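Local coordinates for uncharacterized protein (Acinetobacter baumannii, PDB 4PUX), which is of unknown function and folds as an antiparallel beta-barrel of the DUF3237 family, at residues Gly46-Lys51 with Tyr79-Asp84. Residues are numbered along the deposited sequence; the frame is centred on the assembly and turned at random.
Sequences GTFEGK and YLLETD. With EDO (1,2-ethanediol), chain D; EDO (1,2-ethanediol), chain B.
The outer rim of the F48 ring packs slantwise on the L81 side chain, bridging two strands of the beta-barrel that are not direct neighbours: strand 54-67 runs between them and pairs antiparallel with both. The short segments 46-49 and 79-83 therefore run in the same general sense but splayed by 55°, their axes 8.5 Å apart at closest approach, as the sheet twists and closes into a barrel. F48 CE1 stands 3.7 Å from L81 CB and 3.9 Å from L81 CD2. The other methyl, CD1, sits over one ring face, 4.2 Å above the plane and displaced toward the rim. A first torsion of 50° sets F48 CG between its backbone N and carbonyl carbon, projecting the ring toward the 79-83 backbone. Its CZ also passes 3.9 Å from the carbonyl O of E82, close to T83. F18 of strand 12-21 meets the F48 ring with planes about 20° apart and also touches L81, while L53 packs on both F48 and T83, adding to a buried, largely apolar cluster that I89 of strand 88-99 joins through L81 and T83. E82 points away from this cluster, its extended chain carrying the carboxylate to a salt bridge with R56. Two residues before L81, Y79 OH shares hydrogen bonds with Y154 OH and with an ethanediol, probably from the crystallisation liquor, whose O2 lies 2.9 Å from Y79 OH.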
ATOM      1  N   GLY A  46      -4.454  11.870  -4.015  1.00 10.84           N
ATOM      2  CA  GLY A  46      -5.137  10.709  -4.511  1.00 12.29           C
ATOM      3  C   GLY A  46      -6.556  10.621  -4.004  1.00  9.21           C
ATOM      4  O   GLY A  46      -7.104  11.607  -3.515  1.00  9.66           O
ATOM      5  N   THR A  47      -7.188   9.476  -4.245  1.00  9.69           N
ATOM      6  CA  THR A  47      -8.605   9.278  -3.935  1.00 10.42           C
ATOM      7  C   THR A  47      -8.847   7.901  -3.372  1.00  8.97           C
ATOM      8  O   THR A  47      -8.006   6.969  -3.531  1.00 10.49           O
ATOM      9  CB  THR A  47      -9.502   9.427  -5.203  1.00 11.61           C
ATOM     10  OG1 THR A  47      -9.129   8.451  -6.175  1.00 13.71           O
ATOM     11  CG2 THR A  47      -9.413  10.845  -5.766  1.00 14.04           C
ATOM     12  N   PHE A  48      -9.995   7.726  -2.715  1.00 10.40           N
ATOM     13  CA  PHE A  48     -10.486   6.385  -2.371  1.00 11.07           C
ATOM     14  C   PHE A  48     -12.002   6.341  -2.507  1.00  8.85           C
ATOM     15  O   PHE A  48     -12.691   7.345  -2.245  1.00  9.53           O
ATOM     16  CB  PHE A  48     -10.040   5.938  -0.962  1.00 10.25           C
ATOM     17  CG  PHE A  48     -10.310   6.948   0.136  1.00 11.47           C
ATOM     18  CD1 PHE A  48      -9.388   7.961   0.409  1.00 10.27           C
ATOM     19  CD2 PHE A  48     -11.441   6.840   0.955  1.00 11.29           C
ATOM     20  CE1 PHE A  48      -9.647   8.906   1.392  1.00 11.16           C
ATOM     21  CE2 PHE A  48     -11.689   7.782   1.956  1.00 10.21           C
ATOM     22  CZ  PHE A  48     -10.784   8.783   2.200  1.00 10.99           C
ATOM     23  N   GLU A  49     -12.506   5.181  -2.921  1.00  9.88           N
ATOM     24  CA  GLU A  49     -13.929   5.013  -3.213  1.00 10.98           C
ATOM     25  C   GLU A  49     -14.396   3.609  -2.868  1.00 11.02           C
ATOM     26  O   GLU A  49     -13.949   2.624  -3.453  1.00 11.00           O
ATOM     27  CB  GLU A  49     -14.189   5.293  -4.697  1.00 13.20           C
ATOM     28  CG  GLU A  49     -15.697   5.209  -5.126  1.00 14.50           C
ATOM     29  CD  GLU A  49     -16.528   6.438  -4.741  1.00 15.92           C
ATOM     30  OE1 GLU A  49     -15.954   7.375  -4.141  1.00 17.22           O
ATOM     31  OE2 GLU A  49     -17.769   6.452  -5.038  1.00 22.06           O
ATOM     32  N   GLY A  50     -15.272   3.523  -1.855  1.00 10.71           N
ATOM     33  CA  GLY A  50     -15.925   2.269  -1.454  1.00 11.37           C
ATOM     34  C   GLY A  50     -17.323   2.525  -0.933  1.00 11.49           C
ATOM     35  O   GLY A  50     -17.739   3.674  -0.796  1.00 13.05           O
ATOM     36  N   LYS A  51     -18.044   1.456  -0.616  1.00 12.87           N
ATOM     37  CA  LYS A  51     -19.434   1.571  -0.170  1.00 14.30           C
ATOM     38  C   LYS A  51     -19.563   2.466   1.089  1.00 14.14           C
ATOM     39  O   LYS A  51     -20.438   3.378   1.136  1.00 18.42           O
ATOM     40  CB  LYS A  51     -20.024   0.168   0.110  1.00 17.36           C
ATOM     41  CG  LYS A  51     -21.524   0.153   0.472  1.00 22.27           C
ATOM     42  CD  LYS A  51     -22.029  -1.294   0.675  1.00 28.15           C
ATOM     43  CE  LYS A  51     -23.523  -1.333   0.940  1.00 36.62           C
ATOM     44  NZ  LYS A  51     -23.999  -2.742   1.153  1.00 44.91           N
ATOM     45  N   TYR A  79       0.554   8.499   5.736  1.00  9.34           N
ATOM     46  CA  TYR A  79      -0.196   9.484   4.992  1.00  9.44           C
ATOM     47  C   TYR A  79      -1.548   9.757   5.596  1.00  7.53           C
ATOM     48  O   TYR A  79      -1.833   9.293   6.735  1.00  8.13           O
ATOM     49  CB  TYR A  79      -0.212   9.172   3.501  1.00  9.12           C
ATOM     50  CG  TYR A  79      -0.743   7.840   2.975  1.00  9.50           C
ATOM     51  CD1 TYR A  79      -0.031   6.654   3.129  1.00  9.11           C
ATOM     52  CD2 TYR A  79      -1.847   7.815   2.118  1.00 10.99           C
ATOM     53  CE1 TYR A  79      -0.439   5.476   2.506  1.00  9.52           C
ATOM     54  CE2 TYR A  79      -2.259   6.659   1.498  1.00 10.58           C
ATOM     55  CZ  TYR A  79      -1.537   5.503   1.631  1.00  9.81           C
ATOM     56  OH  TYR A  79      -1.920   4.375   0.939  1.00 11.89           O
ATOM     57  N   LEU A  80      -2.380  10.569   4.919  1.00  9.20           N
ATOM     58  CA  LEU A  80      -3.535  11.220   5.569  1.00  8.79           C
ATOM     59  C   LEU A  80      -4.750  11.299   4.652  1.00  8.34           C
ATOM     60  O   LEU A  80      -4.625  11.737   3.507  1.00  9.17           O
ATOM     61  CB  LEU A  80      -3.129  12.585   6.106  1.00  8.89           C
ATOM     62  CG  LEU A  80      -4.155  13.375   6.892  1.00 10.70           C
ATOM     63  CD1 LEU A  80      -4.593  12.613   8.158  1.00  9.82           C
ATOM     64  CD2 LEU A  80      -3.569  14.723   7.297  1.00 12.45           C
ATOM     65  N   LEU A  81      -5.866  10.748   5.121  1.00  8.69           N
ATOM     66  CA  LEU A  81      -7.138  10.698   4.378  1.00  8.48           C
ATOM     67  C   LEU A  81      -8.092  11.776   4.882  1.00  8.55           C
ATOM     68  O   LEU A  81      -8.182  12.007   6.119  1.00  9.44           O
ATOM     69  CB  LEU A  81      -7.803   9.337   4.548  1.00  9.25           C
ATOM     70  CG  LEU A  81      -6.920   8.088   4.393  1.00  8.45           C
ATOM     71  CD1 LEU A  81      -7.737   6.831   4.543  1.00 11.05           C
ATOM     72  CD2 LEU A  81      -6.157   8.120   3.060  1.00  9.21           C
ATOM     73  N   GLU A  82      -8.858  12.346   3.970  1.00  9.00           N
ATOM     74  CA  GLU A  82      -9.980  13.241   4.275  1.00  9.37           C
ATOM     75  C   GLU A  82     -11.234  12.662   3.620  1.00  7.84           C
ATOM     76  O   GLU A  82     -11.332  12.590   2.404  1.00  9.68           O
ATOM     77  CB  GLU A  82      -9.742  14.677   3.820  1.00 10.40           C
ATOM     78  CG  GLU A  82     -10.903  15.621   4.151  1.00 11.17           C
ATOM     79  CD  GLU A  82     -10.772  17.043   3.595  1.00 13.70           C
ATOM     80  OE1 GLU A  82     -10.301  17.210   2.467  1.00 17.16           O
ATOM     81  OE2 GLU A  82     -11.281  18.007   4.240  1.00 18.77           O
ATOM     82  N   THR A  83     -12.182  12.181   4.442  1.00  8.26           N
ATOM     83  CA  THR A  83     -13.388  11.618   3.869  1.00  8.69           C
ATOM     84  C   THR A  83     -14.271  12.705   3.241  1.00  9.31           C
ATOM     85  O   THR A  83     -14.134  13.905   3.528  1.00  9.21           O
ATOM     86  CB  THR A  83     -14.251  10.835   4.936  1.00  9.82           C
ATOM     87  OG1 THR A  83     -14.776  11.770   5.896  1.00 10.09           O
ATOM     88  CG2 THR A  83     -13.396   9.761   5.568  1.00 10.25           C
ATOM     89  N   ASP A  84     -15.185  12.261   2.383  1.00 10.42           N
ATOM     90  CA  ASP A  84     -16.144  13.165   1.752  1.00 10.27           C
ATOM     91  C   ASP A  84     -16.940  14.022   2.751  1.00 11.01           C
ATOM     92  O   ASP A  84     -17.237  15.171   2.467  1.00 12.96           O
ATOM     93  CB  ASP A  84     -17.050  12.415   0.747  1.00 11.00           C
ATOM     94  CG  ASP A  84     -17.907  11.292   1.375  1.00 12.08           C
ATOM     95  OD1 ASP A  84     -17.750  10.941   2.565  1.00 13.00           O
ATOM     96  OD2 ASP A  84     -18.781  10.778   0.608  1.00 14.93           O
TER
HETATM   97  C1  EDO D 203       1.135   1.159   0.024  1.00 16.65           C
HETATM   98  O1  EDO D 203       2.407   1.296  -0.340  1.00 34.41           O
HETATM   99  C2  EDO D 203       0.490   2.455   0.464  1.00  9.90           C
HETATM  100  O2  EDO D 203       0.359   3.465  -0.517  1.00 35.78           O
HETATM  101  C1  EDO B 201     -13.015  15.096  -0.120  0.50 22.13           C
HETATM  102  O1  EDO B 201     -12.344  16.355   0.106  0.50 18.83           O
HETATM  103  C2  EDO B 201     -13.978  15.233  -1.320  0.50 22.12           C
HETATM  104  O2  EDO B 201     -14.754  14.023  -1.460  0.50 18.79           O